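Local coordinates for protein glucokinase (Enterococcus faecalis, PDB 2QM1) that probably phosphorylates glucose at the expense of ATP, as a zinc-containing kinase of the ROK family, at residues Ile18-Leu23 with Gln31-Glu36; Ser49-Ile54 with Glu102-Ala107. All coordinates share one frame; numbering follows the deposited sequence.

Contact 1: residues Ile18-Leu23 with Gln31-Glu36; sequences IKFAIL and QKWSIE
Trp33 sets its CG between its own backbone N and carbonyl carbon (chi1 71°), whereas Phe20 turns CG to the side of its backbone N, away from the carbonyl carbon (chi1 -53°); with these two rotations the indole and the phenyl ring come to lie face to face. They form an offset stack, with planes only 6° apart. The centroid of the five-membered ring sits 4.4 Å from that of Phe20. Indole and benzyl group are displaced so that Phe20 CB comes over the middle of the six-membered ring, a CH-pi contact at 3.5 Å from CB to that ring centroid, while Trp33 NE1 lies above the phenyl face. Helix 46-60 covers this side of the sheet, and its Ser53 OG takes the hydrogen of NE1, which should fix the rotation of the indole.

Strands 17-24 and 29-36 form a beta hairpin, in which Ile18-Ile35, Phe20-Trp33 and Ile22-Gln31 are hydrogen-bonded pairs; strand 29-36 lies at one edge of the mixed sheet of an actin-like ATPase fold. Ile18 N reaches Ile35 O at 2.8 Å, and Phe20 N is just as close to Trp33 O at 2.8 Å. The last bond of the ladder, from Gln31 N to Ile22 O, is weak.

Ile22 CD1 meets the indole at its edge, 3.6 Å from Trp33 CZ3, and also lies 3.6 Å from Gln31 NE2, the chain of Gln31 being extended beyond CG; the amide oxygen of Gln31 bonds to Arg57. At the far end Ile18 and Ile35 run side by side, their CD1 atoms 3.9 Å apart, and Ile35 CD1 also approaches the edge of the phenyl ring. Lys19, Ala21, Lys32 and Ser34 occupy the other face, where Lys32 NZ makes a salt bridge to Glu309.

Contact 2: residues Ser49-Ile54 with Glu102-Ala107; sequences SIIESI and EQIESA
Gln103 O accepts the backbone N-H of Ala107 at 3.0 Å, an ordinary turn of helix, and on the side of the neighbouring helix it is met by a methyl group, with Ile51 CD1 4.0 Å from Gln103 O. No hydrogen bond crosses the interface; apolar side chains carry it. Ile51 is the wedge. Its CG1 branch runs out extended (chi2 170°), bringing CD1 to 3.4 Å from Ala107 CB, tighter than usual for two carbons, while the other branch, CG2, bears on the same methyl at 3.8 Å from Ala107 CB.

The segments belong to helices 46-60 and 100-108, each a crossover helix of an alpha/beta fold: the first leads from strand 29-36 to strand 68-75, the second from strand 68-75 to strand 112-116. Their short axes run nearly in the same direction, 27° apart and 10.2 Å at closest approach. Ile104, which is buried, reaches helix 46-60 with the end of its side chain. The side chains of Ile104 and Ile51 cross, with Ile104 CG1 4.2 Å from Ile51 CG1, and Ile104 CD1 extends to Ile50 CG2, also at 4.2 Å. Val47, a turn before Ile51 on helix 46-60, also touches Ile104, and beyond the segments Arg55 NH2 bonds to Ala107 O.

In the fold
The two contacts illustrate layered assembly: contact 1 builds the edge of a sheet, and contact 2 ties the helix covering that edge to its neighbour. Their centres are 14 Å apart, and helix 46-60, which follows strand 29-36 in the chain, bridges them. Trp33 NE1 probably donates to Ser53 OG at 2.9 Å, and the same OG lies 3.6 Å from Phe20 CE2, while Ile50 CG1 packs 3.8 Å from Ile18 CD1. Both contacts lie away from the magnesium site of Asn116, Asn119 and Gly148 and from the zinc site. The turn joining strands 7-13 and 17-24, just before contact 1, probably faces the ATP phosphates, as in other actin-like ATPases.

Contact 1: residues Ile18-Leu23 with Gln31-Glu36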
ATOM      1  N   ILE B  18      19.576  -1.892 -22.981  1.00 41.51           N
ATOM      2  CA  ILE B  18      18.978  -0.579 -22.724  1.00 40.34           C
ATOM      3  C   ILE B  18      18.134  -0.324 -23.965  1.00 39.30           C
ATOM      4  O   ILE B  18      18.658  -0.357 -25.094  1.00 36.86           O
ATOM      5  CB  ILE B  18      20.046   0.578 -22.562  1.00 39.37           C
ATOM      6  CG1 ILE B  18      21.162   0.185 -21.565  1.00 38.35           C
ATOM      7  CG2 ILE B  18      19.327   1.921 -22.176  1.00 39.54           C
ATOM      8  CD1 ILE B  18      22.332   1.219 -21.475  1.00 41.57           C
ATOM      9  N   LYS B  19      16.836  -0.122 -23.757  1.00 38.57           N
ATOM     10  CA  LYS B  19      15.913   0.094 -24.856  1.00 38.57           C
ATOM     11  C   LYS B  19      15.454   1.548 -24.848  1.00 38.05           C
ATOM     12  O   LYS B  19      15.250   2.095 -23.787  1.00 38.02           O
ATOM     13  CB  LYS B  19      14.699  -0.770 -24.673  1.00 38.20           C
ATOM     14  CG  LYS B  19      15.002  -2.222 -24.593  1.00 41.73           C
ATOM     15  CD  LYS B  19      13.798  -2.971 -25.074  1.00 47.09           C
ATOM     16  CE  LYS B  19      13.605  -4.230 -24.327  1.00 47.83           C
ATOM     17  NZ  LYS B  19      13.128  -3.816 -22.974  1.00 49.97           N
ATOM     18  N   PHE B  20      15.267   2.123 -26.037  1.00 37.02           N
ATOM     19  CA  PHE B  20      14.837   3.516 -26.211  1.00 37.34           C
ATOM     20  C   PHE B  20      13.609   3.529 -27.092  1.00 37.91           C
ATOM     21  O   PHE B  20      13.423   2.620 -27.943  1.00 36.43           O
ATOM     22  CB  PHE B  20      15.916   4.318 -26.911  1.00 36.86           C
ATOM     23  CG  PHE B  20      17.262   4.231 -26.272  1.00 35.71           C
ATOM     24  CD1 PHE B  20      17.727   5.260 -25.476  1.00 37.77           C
ATOM     25  CD2 PHE B  20      18.094   3.140 -26.501  1.00 40.05           C
ATOM     26  CE1 PHE B  20      18.989   5.187 -24.883  1.00 40.30           C
ATOM     27  CE2 PHE B  20      19.356   3.055 -25.891  1.00 41.80           C
ATOM     28  CZ  PHE B  20      19.809   4.088 -25.103  1.00 39.80           C
ATOM     29  N   ALA B  21      12.752   4.526 -26.880  1.00 37.05           N
ATOM     30  CA  ALA B  21      11.727   4.817 -27.876  1.00 38.26           C
ATOM     31  C   ALA B  21      11.493   6.289 -27.925  1.00 38.50           C
ATOM     32  O   ALA B  21      11.718   6.973 -26.936  1.00 38.63           O
ATOM     33  CB  ALA B  21      10.421   4.121 -27.576  1.00 36.31           C
ATOM     34  N   ILE B  22      10.983   6.714 -29.079  1.00 38.33           N
ATOM     35  CA  ILE B  22      10.477   8.034 -29.313  1.00 39.25           C
ATOM     36  C   ILE B  22       8.996   7.901 -29.584  1.00 39.23           C
ATOM     37  O   ILE B  22       8.553   7.091 -30.406  1.00 37.90           O
ATOM     38  CB  ILE B  22      11.181   8.715 -30.482  1.00 39.45           C
ATOM     39  CG1 ILE B  22      12.633   9.055 -30.097  1.00 37.68           C
ATOM     40  CG2 ILE B  22      10.446   9.973 -30.859  1.00 40.75           C
ATOM     41  CD1 ILE B  22      13.488   9.300 -31.279  1.00 37.81           C
ATOM     42  N   LEU B  23       8.228   8.711 -28.871  1.00 38.57           N
ATOM     43  CA  LEU B  23       6.804   8.535 -28.885  1.00 38.97           C
ATOM     44  C   LEU B  23       6.143   9.863 -29.100  1.00 39.05           C
ATOM     45  O   LEU B  23       6.749  10.898 -28.817  1.00 39.02           O
ATOM     46  CB  LEU B  23       6.371   7.962 -27.523  1.00 37.89           C
ATOM     47  CG  LEU B  23       6.773   6.537 -27.117  1.00 41.34           C
ATOM     48  CD1 LEU B  23       8.064   6.501 -26.324  1.00 41.33           C
ATOM     49  CD2 LEU B  23       5.684   5.871 -26.269  1.00 41.69           C
ATOM     50  N   GLN B  31       9.531   5.258 -33.024  1.00 40.82           N
ATOM     51  CA  GLN B  31      10.781   4.484 -33.293  1.00 40.04           C
ATOM     52  C   GLN B  31      11.242   3.811 -32.041  1.00 39.77           C
ATOM     53  O   GLN B  31      11.032   4.357 -30.989  1.00 39.18           O
ATOM     54  CB  GLN B  31      11.964   5.383 -33.667  1.00 41.09           C
ATOM     55  CG  GLN B  31      11.656   6.805 -33.863  1.00 39.22           C
ATOM     56  CD  GLN B  31      12.807   7.568 -34.460  1.00 41.75           C
ATOM     57  OE1 GLN B  31      13.909   7.031 -34.660  1.00 39.54           O
ATOM     58  NE2 GLN B  31      12.568   8.841 -34.739  1.00 38.70           N
ATOM     59  N   LYS B  32      11.904   2.648 -32.170  1.00 39.48           N
ATOM     60  CA  LYS B  32      12.514   1.932 -31.055  1.00 40.18           C
ATOM     61  C   LYS B  32      13.897   1.511 -31.445  1.00 39.57           C
ATOM     62  O   LYS B  32      14.146   1.270 -32.619  1.00 38.71           O
ATOM     63  CB  LYS B  32      11.759   0.614 -30.750  1.00 41.87           C
ATOM     64  CG  LYS B  32      10.263   0.754 -30.373  1.00 40.21           C
ATOM     65  CD  LYS B  32       9.612  -0.615 -30.423  1.00 41.41           C
ATOM     66  CE  LYS B  32      10.173  -1.571 -29.384  1.00 44.22           C
ATOM     67  NZ  LYS B  32       9.302  -2.831 -29.411  1.00 46.70           N
ATOM     68  N   TRP B  33      14.784   1.375 -30.447  1.00 39.83           N
ATOM     69  CA  TRP B  33      16.157   0.893 -30.671  1.00 38.63           C
ATOM     70  C   TRP B  33      16.783   0.451 -29.369  1.00 39.20           C
ATOM     71  O   TRP B  33      16.227   0.697 -28.284  1.00 38.95           O
ATOM     72  CB  TRP B  33      16.992   1.940 -31.399  1.00 39.21           C
ATOM     73  CG  TRP B  33      17.398   3.185 -30.623  1.00 36.50           C
ATOM     74  CD1 TRP B  33      18.602   3.400 -30.008  1.00 36.77           C
ATOM     75  CD2 TRP B  33      16.637   4.392 -30.446  1.00 37.11           C
ATOM     76  NE1 TRP B  33      18.647   4.670 -29.448  1.00 35.98           N
ATOM     77  CE2 TRP B  33      17.459   5.305 -29.695  1.00 36.78           C
ATOM     78  CE3 TRP B  33      15.360   4.809 -30.857  1.00 37.65           C
ATOM     79  CZ2 TRP B  33      17.026   6.592 -29.328  1.00 36.12           C
ATOM     80  CZ3 TRP B  33      14.910   6.092 -30.483  1.00 38.82           C
ATOM     81  CH2 TRP B  33      15.755   6.977 -29.722  1.00 38.21           C
ATOM     82  N   SER B  34      17.874  -0.291 -29.437  1.00 38.28           N
ATOM     83  CA  SER B  34      18.503  -0.721 -28.179  1.00 40.07           C
ATOM     84  C   SER B  34      20.010  -0.810 -28.308  1.00 39.93           C
ATOM     85  O   SER B  34      20.552  -0.645 -29.412  1.00 39.17           O
ATOM     86  CB  SER B  34      17.855  -2.026 -27.585  1.00 38.89           C
ATOM     87  OG  SER B  34      18.010  -3.119 -28.471  1.00 43.18           O
ATOM     88  N   ILE B  35      20.675  -0.978 -27.162  1.00 40.45           N
ATOM     89  CA  ILE B  35      22.098  -1.329 -27.088  1.00 40.68           C
ATOM     90  C   ILE B  35      22.301  -2.264 -25.896  1.00 42.74           C
ATOM     91  O   ILE B  35      21.405  -2.388 -25.038  1.00 41.88           O
ATOM     92  CB  ILE B  35      23.027  -0.089 -26.881  1.00 41.47           C
ATOM     93  CG1 ILE B  35      22.808   0.511 -25.455  1.00 40.42           C
ATOM     94  CG2 ILE B  35      22.860   0.933 -28.049  1.00 38.91           C
ATOM     95  CD1 ILE B  35      23.287   1.908 -25.216  1.00 37.35           C
ATOM     96  N   GLU B  36      23.477  -2.896 -25.831  1.00 44.34           N
ATOM     97  CA  GLU B  36      23.875  -3.694 -24.663  1.00 47.79           C
ATOM     98  C   GLU B  36      24.131  -2.787 -23.477  1.00 47.03           C
ATOM     99  O   GLU B  36      24.545  -1.643 -23.622  1.00 47.77           O
ATOM    100  CB  GLU B  36      25.164  -4.508 -24.927  1.00 47.38           C
ATOM    101  CG  GLU B  36      25.213  -5.207 -26.274  1.00 51.39           C
ATOM    102  CD  GLU B  36      26.409  -6.183 -26.420  1.00 52.91           C
ATOM    103  OE1 GLU B  36      27.582  -5.717 -26.549  1.00 55.92           O
ATOM    104  OE2 GLU B  36      26.151  -7.425 -26.429  1.00 58.78           O
TER

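Contact 2: residues Ser49-Ile54 with Glu102-Ala107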
ATOM      1  N   SER B  49      26.901   5.852 -22.398  1.00 37.06           N
ATOM      2  CA  SER B  49      26.385   5.115 -23.543  1.00 36.93           C
ATOM      3  C   SER B  49      24.947   5.560 -23.918  1.00 36.97           C
ATOM      4  O   SER B  49      24.572   5.559 -25.094  1.00 37.46           O
ATOM      5  CB  SER B  49      26.462   3.606 -23.318  1.00 36.07           C
ATOM      6  OG  SER B  49      25.489   3.207 -22.405  1.00 34.69           O
ATOM      7  N   ILE B  50      24.174   5.975 -22.914  1.00 37.12           N
ATOM      8  CA  ILE B  50      22.790   6.378 -23.117  1.00 36.71           C
ATOM      9  C   ILE B  50      22.818   7.742 -23.776  1.00 37.17           C
ATOM     10  O   ILE B  50      22.095   7.979 -24.743  1.00 36.48           O
ATOM     11  CB  ILE B  50      22.027   6.403 -21.757  1.00 36.97           C
ATOM     12  CG1 ILE B  50      21.888   4.960 -21.177  1.00 34.99           C
ATOM     13  CG2 ILE B  50      20.709   7.135 -21.873  1.00 34.45           C
ATOM     14  CD1 ILE B  50      21.166   4.910 -19.727  1.00 34.94           C
ATOM     15  N   ILE B  51      23.663   8.632 -23.245  1.00 37.00           N
ATOM     16  CA  ILE B  51      23.852   9.965 -23.822  1.00 36.93           C
ATOM     17  C   ILE B  51      24.279   9.876 -25.288  1.00 38.22           C
ATOM     18  O   ILE B  51      23.682  10.524 -26.176  1.00 37.91           O
ATOM     19  CB  ILE B  51      24.908  10.726 -23.018  1.00 38.00           C
ATOM     20  CG1 ILE B  51      24.363  11.053 -21.594  1.00 34.71           C
ATOM     21  CG2 ILE B  51      25.423  11.946 -23.834  1.00 34.75           C
ATOM     22  CD1 ILE B  51      25.447  11.611 -20.625  1.00 37.48           C
ATOM     23  N   GLU B  52      25.325   9.077 -25.538  1.00 37.74           N
ATOM     24  CA  GLU B  52      25.792   8.797 -26.890  1.00 38.56           C
ATOM     25  C   GLU B  52      24.750   8.217 -27.830  1.00 37.36           C
ATOM     26  O   GLU B  52      24.706   8.621 -28.975  1.00 34.56           O
ATOM     27  CB  GLU B  52      27.024   7.897 -26.888  1.00 38.54           C
ATOM     28  CG  GLU B  52      27.592   7.590 -28.256  1.00 45.47           C
ATOM     29  CD  GLU B  52      27.803   8.830 -29.148  1.00 50.92           C
ATOM     30  OE1 GLU B  52      27.627   8.690 -30.372  1.00 53.55           O
ATOM     31  OE2 GLU B  52      28.143   9.927 -28.642  1.00 53.07           O
ATOM     32  N   SER B  53      23.962   7.244 -27.361  1.00 36.64           N
ATOM     33  CA  SER B  53      22.974   6.606 -28.224  1.00 37.00           C
ATOM     34  C   SER B  53      21.881   7.624 -28.648  1.00 38.24           C
ATOM     35  O   SER B  53      21.428   7.624 -29.783  1.00 39.26           O
ATOM     36  CB  SER B  53      22.366   5.399 -27.511  1.00 37.21           C
ATOM     37  OG  SER B  53      21.334   4.796 -28.280  1.00 37.03           O
ATOM     38  N   ILE B  54      21.469   8.501 -27.730  1.00 37.97           N
ATOM     39  CA  ILE B  54      20.501   9.533 -28.060  1.00 37.47           C
ATOM     40  C   ILE B  54      21.096  10.639 -28.941  1.00 37.37           C
ATOM     41  O   ILE B  54      20.484  11.068 -29.910  1.00 36.54           O
ATOM     42  CB  ILE B  54      19.850  10.102 -26.787  1.00 38.46           C
ATOM     43  CG1 ILE B  54      18.861   9.090 -26.202  1.00 33.09           C
ATOM     44  CG2 ILE B  54      19.177  11.484 -27.070  1.00 37.31           C
ATOM     45  CD1 ILE B  54      18.505   9.398 -24.805  1.00 36.18           C
ATOM     46  N   GLU B 102      21.397  14.533 -13.197  1.00 40.39           N
ATOM     47  CA  GLU B 102      22.368  15.581 -13.432  1.00 41.84           C
ATOM     48  C   GLU B 102      23.198  15.332 -14.705  1.00 41.17           C
ATOM     49  O   GLU B 102      23.344  16.231 -15.524  1.00 41.76           O
ATOM     50  CB  GLU B 102      23.285  15.679 -12.232  1.00 42.71           C
ATOM     51  CG  GLU B 102      23.862  17.040 -11.988  1.00 49.65           C
ATOM     52  CD  GLU B 102      24.457  17.083 -10.595  1.00 56.27           C
ATOM     53  OE1 GLU B 102      25.599  16.567 -10.443  1.00 61.25           O
ATOM     54  OE2 GLU B 102      23.776  17.588  -9.656  1.00 56.79           O
ATOM     55  N   GLN B 103      23.716  14.117 -14.865  1.00 40.88           N
ATOM     56  CA  GLN B 103      24.604  13.811 -15.980  1.00 41.71           C
ATOM     57  C   GLN B 103      23.873  13.924 -17.314  1.00 40.81           C
ATOM     58  O   GLN B 103      24.340  14.589 -18.246  1.00 39.99           O
ATOM     59  CB  GLN B 103      25.278  12.453 -15.779  1.00 41.88           C
ATOM     60  CG  GLN B 103      26.016  12.362 -14.388  1.00 44.50           C
ATOM     61  CD  GLN B 103      26.559  10.981 -13.991  1.00 44.52           C
ATOM     62  OE1 GLN B 103      27.580  10.877 -13.252  1.00 47.32           O
ATOM     63  NE2 GLN B 103      25.890   9.932 -14.430  1.00 46.13           N
ATOM     64  N   ILE B 104      22.685  13.344 -17.387  1.00 40.37           N
ATOM     65  CA  ILE B 104      21.973  13.308 -18.656  1.00 39.97           C
ATOM     66  C   ILE B 104      21.402  14.659 -19.022  1.00 41.25           C
ATOM     67  O   ILE B 104      21.489  15.099 -20.178  1.00 41.91           O
ATOM     68  CB  ILE B 104      20.887  12.189 -18.638  1.00 39.70           C
ATOM     69  CG1 ILE B 104      21.605  10.862 -18.457  1.00 37.92           C
ATOM     70  CG2 ILE B 104      20.002  12.220 -19.934  1.00 38.11           C
ATOM     71  CD1 ILE B 104      20.742   9.679 -18.551  1.00 41.36           C
ATOM     72  N   GLU B 105      20.797  15.321 -18.050  1.00 42.15           N
ATOM     73  CA  GLU B 105      20.189  16.589 -18.338  1.00 44.34           C
ATOM     74  C   GLU B 105      21.289  17.513 -18.810  1.00 43.95           C
ATOM     75  O   GLU B 105      21.147  18.236 -19.814  1.00 42.68           O
ATOM     76  CB  GLU B 105      19.488  17.161 -17.098  1.00 44.92           C
ATOM     77  CG  GLU B 105      18.174  17.795 -17.434  1.00 49.18           C
ATOM     78  CD  GLU B 105      17.380  18.178 -16.230  1.00 50.48           C
ATOM     79  OE1 GLU B 105      17.963  18.740 -15.274  1.00 52.77           O
ATOM     80  OE2 GLU B 105      16.162  17.929 -16.262  1.00 52.54           O
ATOM     81  N   SER B 106      22.409  17.458 -18.099  1.00 43.82           N
ATOM     82  CA  SER B 106      23.567  18.304 -18.464  1.00 43.17           C
ATOM     83  C   SER B 106      24.074  18.071 -19.897  1.00 41.42           C
ATOM     84  O   SER B 106      24.228  19.006 -20.695  1.00 40.39           O
ATOM     85  CB  SER B 106      24.698  18.104 -17.480  1.00 42.61           C
ATOM     86  OG  SER B 106      25.698  19.085 -17.742  1.00 49.58           O
ATOM     87  N   ALA B 107      24.295  16.802 -20.220  1.00 40.90           N
ATOM     88  CA  ALA B 107      24.824  16.394 -21.513  1.00 39.99           C
ATOM     89  C   ALA B 107      23.868  16.683 -22.676  1.00 40.07           C
ATOM     90  O   ALA B 107      24.304  16.962 -23.779  1.00 38.24           O
ATOM     91  CB  ALA B 107      25.159  14.915 -21.499  1.00 38.76           C
TER